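Fuculose-1-phosphate aldolase (Thermus thermophilus, PDB 2FK5) belongs to the class II aldolase and adducin family of alpha/beta proteins and is probably an aldolase that works as an assembly of several subunits. Local coordinates at residues Phe9-Glu14 against Ala165-Tyr170; His151-Val156 against Gly171-Leu176. All coordinates share one frame; numbering follows the deposited sequence.

Contact 1 (Phe9-Glu14 against Ala165-Tyr170); sequences FRQVGE and ALLEAY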
ATOM      1  N   PHE A   9      10.737  -6.558  12.079  1.00 23.14           N
ATOM      2  CA  PHE A   9      11.725  -6.191  11.056  1.00 24.82           C
ATOM      3  C   PHE A   9      10.993  -5.907   9.751  1.00 26.09           C
ATOM      4  O   PHE A   9      11.286  -4.942   9.047  1.00 25.33           O
ATOM      5  CB  PHE A   9      12.707  -7.336  10.776  1.00 23.98           C
ATOM      6  CG  PHE A   9      13.893  -7.376  11.701  1.00 22.36           C
ATOM      7  CD1 PHE A   9      13.759  -7.821  13.014  1.00 23.81           C
ATOM      8  CD2 PHE A   9      15.147  -6.978  11.247  1.00 28.01           C
ATOM      9  CE1 PHE A   9      14.862  -7.871  13.869  1.00 24.86           C
ATOM     10  CE2 PHE A   9      16.254  -7.022  12.090  1.00 30.14           C
ATOM     11  CZ  PHE A   9      16.111  -7.470  13.403  1.00 26.56           C
ATOM     12  N   ARG A  10      10.053  -6.783   9.422  1.00 24.48           N
ATOM     13  CA  ARG A  10       9.294  -6.647   8.192  1.00 26.23           C
ATOM     14  C   ARG A  10       8.531  -5.334   8.157  1.00 22.80           C
ATOM     15  O   ARG A  10       8.556  -4.619   7.162  1.00 24.68           O
ATOM     16  CB  ARG A  10       8.318  -7.813   8.046  1.00 26.68           C
ATOM     17  CG  ARG A  10       7.525  -7.769   6.763  1.00 36.35           C
ATOM     18  CD  ARG A  10       6.629  -8.994   6.639  1.00 42.07           C
ATOM     19  NE  ARG A  10       5.834  -8.948   5.418  1.00 40.91           N
ATOM     20  CZ  ARG A  10       4.859  -9.804   5.127  1.00 44.51           C
ATOM     21  NH1 ARG A  10       4.194  -9.671   3.988  1.00 50.69           N
ATOM     22  N   GLN A  11       7.859  -5.030   9.257  1.00 22.34           N
ATOM     23  CA  GLN A  11       7.072  -3.817   9.373  1.00 26.39           C
ATOM     24  C   GLN A  11       7.935  -2.560   9.334  1.00 24.29           C
ATOM     25  O   GLN A  11       7.578  -1.573   8.696  1.00 22.17           O
ATOM     26  CB  GLN A  11       6.272  -3.876  10.670  1.00 25.27           C
ATOM     27  CG  GLN A  11       5.590  -2.588  11.064  1.00 32.41           C
ATOM     28  CD  GLN A  11       4.783  -2.754  12.335  1.00 45.99           C
ATOM     29  OE1 GLN A  11       4.571  -1.798  13.081  1.00 48.79           O
ATOM     30  NE2 GLN A  11       4.316  -3.976  12.582  1.00 47.65           N
ATOM     31  N   VAL A  12       9.072  -2.593  10.023  1.00 19.01           N
ATOM     32  CA  VAL A  12       9.963  -1.437  10.039  1.00 16.60           C
ATOM     33  C   VAL A  12      10.464  -1.172   8.626  1.00 19.36           C
ATOM     34  O   VAL A  12      10.502  -0.025   8.181  1.00 23.39           O
ATOM     35  CB  VAL A  12      11.147  -1.658  11.021  1.00 19.98           C
ATOM     36  CG1 VAL A  12      12.279  -0.681  10.712  1.00 20.24           C
ATOM     37  CG2 VAL A  12      10.667  -1.446  12.450  1.00 19.82           C
ATOM     38  N   GLY A  13      10.822  -2.235   7.910  1.00 22.20           N
ATOM     39  CA  GLY A  13      11.272  -2.074   6.538  1.00 25.54           C
ATOM     40  C   GLY A  13      10.166  -1.513   5.645  1.00 27.10           C
ATOM     41  O   GLY A  13      10.381  -0.569   4.882  1.00 22.66           O
ATOM     42  N   GLU A  14       8.968  -2.083   5.743  1.00 24.59           N
ATOM     43  CA  GLU A  14       7.846  -1.607   4.931  1.00 21.10           C
ATOM     44  C   GLU A  14       7.508  -0.147   5.211  1.00 22.58           C
ATOM     45  O   GLU A  14       7.253   0.636   4.292  1.00 24.67           O
ATOM     46  CB  GLU A  14       6.585  -2.437   5.192  1.00 25.88           C
ATOM     47  CG  GLU A  14       6.707  -3.908   4.835  1.00 34.72           C
ATOM     48  CD  GLU A  14       5.372  -4.632   4.908  1.00 48.65           C
ATOM     49  OE1 GLU A  14       4.549  -4.289   5.781  1.00 47.31           O
ATOM     50  OE2 GLU A  14       5.154  -5.554   4.095  1.00 51.03           O
ATOM     51  N   ALA A 165      12.234  -2.416  20.996  1.00 27.19           N
ATOM     52  CA  ALA A 165      13.420  -1.585  20.852  1.00 23.45           C
ATOM     53  C   ALA A 165      13.544  -1.187  19.390  1.00 20.60           C
ATOM     54  O   ALA A 165      13.868  -0.039  19.075  1.00 24.67           O
ATOM     55  CB  ALA A 165      14.668  -2.354  21.300  1.00 28.48           C
ATOM     56  N   LEU A 166      13.278  -2.134  18.495  1.00 20.84           N
ATOM     57  CA  LEU A 166      13.362  -1.853  17.068  1.00 21.31           C
ATOM     58  C   LEU A 166      12.306  -0.827  16.644  1.00 21.88           C
ATOM     59  O   LEU A 166      12.595   0.098  15.879  1.00 23.03           O
ATOM     60  CB  LEU A 166      13.192  -3.144  16.260  1.00 24.53           C
ATOM     61  CG  LEU A 166      13.381  -2.992  14.750  1.00 22.93           C
ATOM     62  CD1 LEU A 166      14.766  -2.438  14.437  1.00 21.95           C
ATOM     63  CD2 LEU A 166      13.201  -4.344  14.089  1.00 22.69           C
ATOM     64  N   LEU A 167      11.081  -0.993  17.134  1.00 24.45           N
ATOM     65  CA  LEU A 167      10.010  -0.058  16.797  1.00 24.75           C
ATOM     66  C   LEU A 167      10.319   1.318  17.376  1.00 22.42           C
ATOM     67  O   LEU A 167       9.960   2.348  16.798  1.00 23.22           O
ATOM     68  CB  LEU A 167       8.670  -0.570  17.335  1.00 27.32           C
ATOM     69  CG  LEU A 167       8.112  -1.768  16.561  1.00 33.57           C
ATOM     70  CD1 LEU A 167       6.924  -2.362  17.301  1.00 35.98           C
ATOM     71  CD2 LEU A 167       7.714  -1.325  15.160  1.00 37.79           C
ATOM     72  N   GLU A 168      10.992   1.330  18.518  1.00 22.49           N
ATOM     73  CA  GLU A 168      11.371   2.584  19.149  1.00 24.34           C
ATOM     74  C   GLU A 168      12.409   3.289  18.278  1.00 24.33           C
ATOM     75  O   GLU A 168      12.314   4.493  18.039  1.00 23.38           O
ATOM     76  CB  GLU A 168      11.954   2.309  20.532  1.00 27.94           C
ATOM     77  CG  GLU A 168      12.435   3.535  21.271  1.00 30.81           C
ATOM     78  CD  GLU A 168      13.186   3.169  22.539  1.00 38.38           C
ATOM     79  OE1 GLU A 168      13.496   4.077  23.332  1.00 42.98           O
ATOM     80  OE2 GLU A 168      13.472   1.973  22.735  1.00 37.97           O
ATOM     81  N   ALA A 169      13.405   2.537  17.813  1.00 20.69           N
ATOM     82  CA  ALA A 169      14.467   3.081  16.952  1.00 22.54           C
ATOM     83  C   ALA A 169      13.863   3.628  15.658  1.00 27.65           C
ATOM     84  O   ALA A 169      14.210   4.715  15.195  1.00 19.85           O
ATOM     85  CB  ALA A 169      15.480   1.987  16.633  1.00 21.56           C
ATOM     86  N   TYR A 170      12.961   2.847  15.073  1.00 22.47           N
ATOM     87  CA  TYR A 170      12.273   3.236  13.853  1.00 21.85           C
ATOM     88  C   TYR A 170      11.547   4.560  14.077  1.00 22.08           C
ATOM     89  O   TYR A 170      11.600   5.452  13.230  1.00 21.03           O
ATOM     90  CB  TYR A 170      11.265   2.148  13.447  1.00 21.81           C
ATOM     91  CG  TYR A 170      10.122   2.674  12.606  1.00 24.02           C
ATOM     92  CD1 TYR A 170       8.894   3.004  13.187  1.00 25.33           C
ATOM     93  CD2 TYR A 170      10.291   2.913  11.240  1.00 19.54           C
ATOM     94  CE1 TYR A 170       7.863   3.566  12.427  1.00 28.00           C
ATOM     95  CE2 TYR A 170       9.265   3.484  10.474  1.00 23.21           C
ATOM     96  CZ  TYR A 170       8.058   3.808  11.078  1.00 30.75           C
ATOM     97  OH  TYR A 170       7.067   4.416  10.340  1.00 36.07           O
TER
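Val12 of helix 3-18 is the bump here: its two methyls push into a hollow on helix 162-191 lined by Leu166, Leu167 and Tyr170. Val12 CG2 touches all three, 3.8 Å from Tyr170 CB and 3.9 Å from Leu166 CG, with Leu167 CD2 closing the hollow at 4.0 Å. Val12 CG1, set anti to the backbone N (chi1 162°), lies obliquely by the Tyr170 ring, 4.1 Å from Tyr170 CD2. Leu166 answers in the other direction. Leu166 CD2 sits over one face of the Phe9 ring, offset toward the rim and 3.9 Å from the centroid of the Phe9 ring, a CH-pi contact in which the two side chains cross nearly at right angles. On the flank, the extended Gln11 brings Gln11 OE1 to 3.8 Å from Leu167 CD2, a plain van der Waals touch. The axes of segments 9-14 and 165-170 run nearly parallel (9°) and come within 10.1 Å. On the sheet side Leu166 and Phe9 also rest on Val31 of strand 28-32, while Tyr170 packs on Phe17 of a second subunit. With no hydrogen bond or salt bridge between the segments, the two helices are joined side by side on the sheet through shape and apolar burial.

Contact 2 (His151-Val156 against Gly171-Leu176); sequences HGAFAV and GLMTTL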
ATOM      1  N   HIS A 151      25.786  10.813   4.371  1.00 29.36           N
ATOM      2  CA  HIS A 151      25.480   9.399   4.243  1.00 32.94           C
ATOM      3  C   HIS A 151      24.065   9.094   4.720  1.00 38.25           C
ATOM      4  O   HIS A 151      23.178   8.812   3.911  1.00 45.53           O
ATOM      5  CB  HIS A 151      26.503   8.544   4.995  1.00 36.24           C
ATOM      6  CG  HIS A 151      26.352   7.074   4.745  1.00 46.91           C
ATOM      7  ND1 HIS A 151      26.064   6.560   3.498  1.00 43.15           N
ATOM      8  CD2 HIS A 151      26.456   6.008   5.575  1.00 44.36           C
ATOM      9  CE1 HIS A 151      25.997   5.241   3.572  1.00 52.03           C
ATOM     10  NE2 HIS A 151      26.231   4.882   4.822  1.00 43.91           N
ATOM     11  N   GLY A 152      23.839   9.185   6.020  1.00 28.35           N
ATOM     12  CA  GLY A 152      22.516   8.903   6.536  1.00 24.46           C
ATOM     13  C   GLY A 152      22.482   9.173   8.021  1.00 21.54           C
ATOM     14  O   GLY A 152      23.162  10.075   8.497  1.00 22.31           O
ATOM     15  N   ALA A 153      21.704   8.384   8.751  1.00 21.59           N
ATOM     16  CA  ALA A 153      21.577   8.570  10.183  1.00 18.30           C
ATOM     17  C   ALA A 153      21.397   7.239  10.898  1.00 24.44           C
ATOM     18  O   ALA A 153      21.006   6.242  10.287  1.00 22.37           O
ATOM     19  CB  ALA A 153      20.379   9.471  10.476  1.00 18.60           C
ATOM     20  N   PHE A 154      21.668   7.250  12.201  1.00 19.80           N
ATOM     21  CA  PHE A 154      21.520   6.077  13.055  1.00 17.81           C
ATOM     22  C   PHE A 154      20.649   6.491  14.234  1.00 23.96           C
ATOM     23  O   PHE A 154      20.796   7.595  14.751  1.00 24.59           O
ATOM     24  CB  PHE A 154      22.883   5.608  13.589  1.00 19.39           C
ATOM     25  CG  PHE A 154      23.794   5.050  12.532  1.00 29.07           C
ATOM     26  CD1 PHE A 154      24.553   5.893  11.733  1.00 33.11           C
ATOM     27  CD2 PHE A 154      23.860   3.681  12.310  1.00 33.27           C
ATOM     28  CE1 PHE A 154      25.364   5.377  10.729  1.00 36.40           C
ATOM     29  CE2 PHE A 154      24.669   3.160  11.309  1.00 29.43           C
ATOM     30  CZ  PHE A 154      25.419   4.010  10.519  1.00 26.79           C
ATOM     31  N   ALA A 155      19.735   5.616  14.648  1.00 19.14           N
ATOM     32  CA  ALA A 155      18.873   5.893  15.796  1.00 18.60           C
ATOM     33  C   ALA A 155      18.866   4.633  16.641  1.00 22.33           C
ATOM     34  O   ALA A 155      18.805   3.531  16.102  1.00 22.04           O
ATOM     35  CB  ALA A 155      17.454   6.223  15.344  1.00 15.80           C
ATOM     36  N   VAL A 156      18.916   4.796  17.957  1.00 23.85           N
ATOM     37  CA  VAL A 156      18.955   3.649  18.853  1.00 24.22           C
ATOM     38  C   VAL A 156      17.670   3.421  19.624  1.00 20.65           C
ATOM     39  O   VAL A 156      16.955   4.366  19.958  1.00 27.09           O
ATOM     40  CB  VAL A 156      20.095   3.798  19.896  1.00 30.27           C
ATOM     41  CG1 VAL A 156      21.386   4.141  19.208  1.00 28.12           C
ATOM     42  CG2 VAL A 156      19.742   4.873  20.908  1.00 41.20           C
ATOM     43  N   GLY A 171      10.870   4.673  15.221  1.00 20.67           N
ATOM     44  CA  GLY A 171      10.136   5.885  15.558  1.00 22.71           C
ATOM     45  C   GLY A 171      11.034   7.102  15.656  1.00 24.22           C
ATOM     46  O   GLY A 171      10.663   8.207  15.238  1.00 21.75           O
ATOM     47  N   LEU A 172      12.226   6.913  16.207  1.00 23.37           N
ATOM     48  CA  LEU A 172      13.163   8.021  16.332  1.00 20.55           C
ATOM     49  C   LEU A 172      13.650   8.433  14.959  1.00 24.16           C
ATOM     50  O   LEU A 172      13.889   9.611  14.712  1.00 20.82           O
ATOM     51  CB  LEU A 172      14.372   7.628  17.188  1.00 21.95           C
ATOM     52  CG  LEU A 172      14.093   7.463  18.683  1.00 32.64           C
ATOM     53  CD1 LEU A 172      15.334   6.941  19.383  1.00 33.14           C
ATOM     54  CD2 LEU A 172      13.667   8.800  19.269  1.00 31.96           C
ATOM     55  N   MET A 173      13.808   7.460  14.067  1.00 20.85           N
ATOM     56  CA  MET A 173      14.275   7.763  12.719  1.00 16.85           C
ATOM     57  C   MET A 173      13.228   8.596  11.980  1.00 21.02           C
ATOM     58  O   MET A 173      13.573   9.568  11.305  1.00 22.51           O
ATOM     59  CB  MET A 173      14.572   6.475  11.954  1.00 16.61           C
ATOM     60  CG  MET A 173      15.178   6.691  10.562  1.00 17.96           C
ATOM     61  SD  MET A 173      16.754   7.600  10.593  1.00 21.76           S
ATOM     62  CE  MET A 173      17.827   6.377  11.351  1.00 21.21           C
ATOM     63  N   THR A 174      11.951   8.232  12.116  1.00 21.09           N
ATOM     64  CA  THR A 174      10.898   8.989  11.439  1.00 19.36           C
ATOM     65  C   THR A 174      10.772  10.369  12.055  1.00 21.27           C
ATOM     66  O   THR A 174      10.528  11.345  11.345  1.00 22.90           O
ATOM     67  CB  THR A 174       9.511   8.269  11.474  1.00 20.42           C
ATOM     68  OG1 THR A 174       9.079   8.081  12.823  1.00 27.13           O
ATOM     69  CG2 THR A 174       9.602   6.919  10.792  1.00 23.49           C
ATOM     70  N   THR A 175      10.949  10.454  13.373  1.00 20.56           N
ATOM     71  CA  THR A 175      10.885  11.736  14.073  1.00 21.65           C
ATOM     72  C   THR A 175      12.012  12.639  13.567  1.00 22.64           C
ATOM     73  O   THR A 175      11.820  13.847  13.397  1.00 21.88           O
ATOM     74  CB  THR A 175      11.032  11.544  15.596  1.00 22.37           C
ATOM     75  OG1 THR A 175       9.865  10.888  16.102  1.00 25.77           O
ATOM     76  CG2 THR A 175      11.204  12.885  16.299  1.00 26.16           C
ATOM     77  N   LEU A 176      13.182  12.047  13.329  1.00 22.35           N
ATOM     78  CA  LEU A 176      14.323  12.798  12.816  1.00 23.65           C
ATOM     79  C   LEU A 176      14.049  13.422  11.445  1.00 25.27           C
ATOM     80  O   LEU A 176      14.318  14.605  11.243  1.00 20.55           O
ATOM     81  CB  LEU A 176      15.566  11.907  12.716  1.00 21.52           C
ATOM     82  CG  LEU A 176      16.755  12.509  11.946  1.00 24.86           C
ATOM     83  CD1 LEU A 176      17.050  13.918  12.432  1.00 26.36           C
ATOM     84  CD2 LEU A 176      17.974  11.626  12.125  1.00 23.84           C
TER
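Ala153 and Ala155, on the same face of strand 152-157, meet three side chains of helix 162-191. The apolar contacts come first. Ala153 CB touches Leu176 CD2 at 3.6 Å and lies 4.1 Å from Met173 SD, while Ala155 CB meets Leu172 CB at 3.9 Å and Met173 CE at 4.0 Å. Met173 thus touches both alanines: its chain leaves anti to the backbone N and then bends at chi2 (59°) and chi3 (69°), which turns the terminal methyl onto the strand.

Contacts of methyls with backbone form the second group. Met173 CE reaches 3.4 Å from Ala153 O, and Leu172 CD1 comes to 3.1 Å from Val156 O, a tight approach to a carbonyl that also accepts a hydrogen bond from Arg144.

No polar bond crosses the contact; within the helix segment, Gly171 O accepts from Thr174 OG1 (2.9 Å) and from Thr175 N, both arriving from the same face of its plane. On the strand's other side Phe154 stacks on His88 and packs against helix 130-142, so the sheet is covered by helices on both faces. The axes of 152-156 and 171-176 approach to 7.8 Å, consistent with the small alanines facing the helix, and dispersion and burial of apolar surface probably hold this layer of the alpha/beta core together.

In the fold
From the N terminus, helix 3-18 comes first and meets its partner only at residues 165-170, so contact 1 closes a loop of 150 residues that contains every strand of the sheet. Strand 152-157 lies inside that loop, but its partner, residues 171-176, lies beyond the loop's end; contact 2 therefore crosses contact 1 and spans only 14 residues. Both use consecutive parts of helix 162-191, with centres about 11 Å apart, and they touch where Ala169 O lies 3.6 Å from Ala155 CB. Together they join this long helix to the N-terminal helix and to a central strand, and both reach a second subunit.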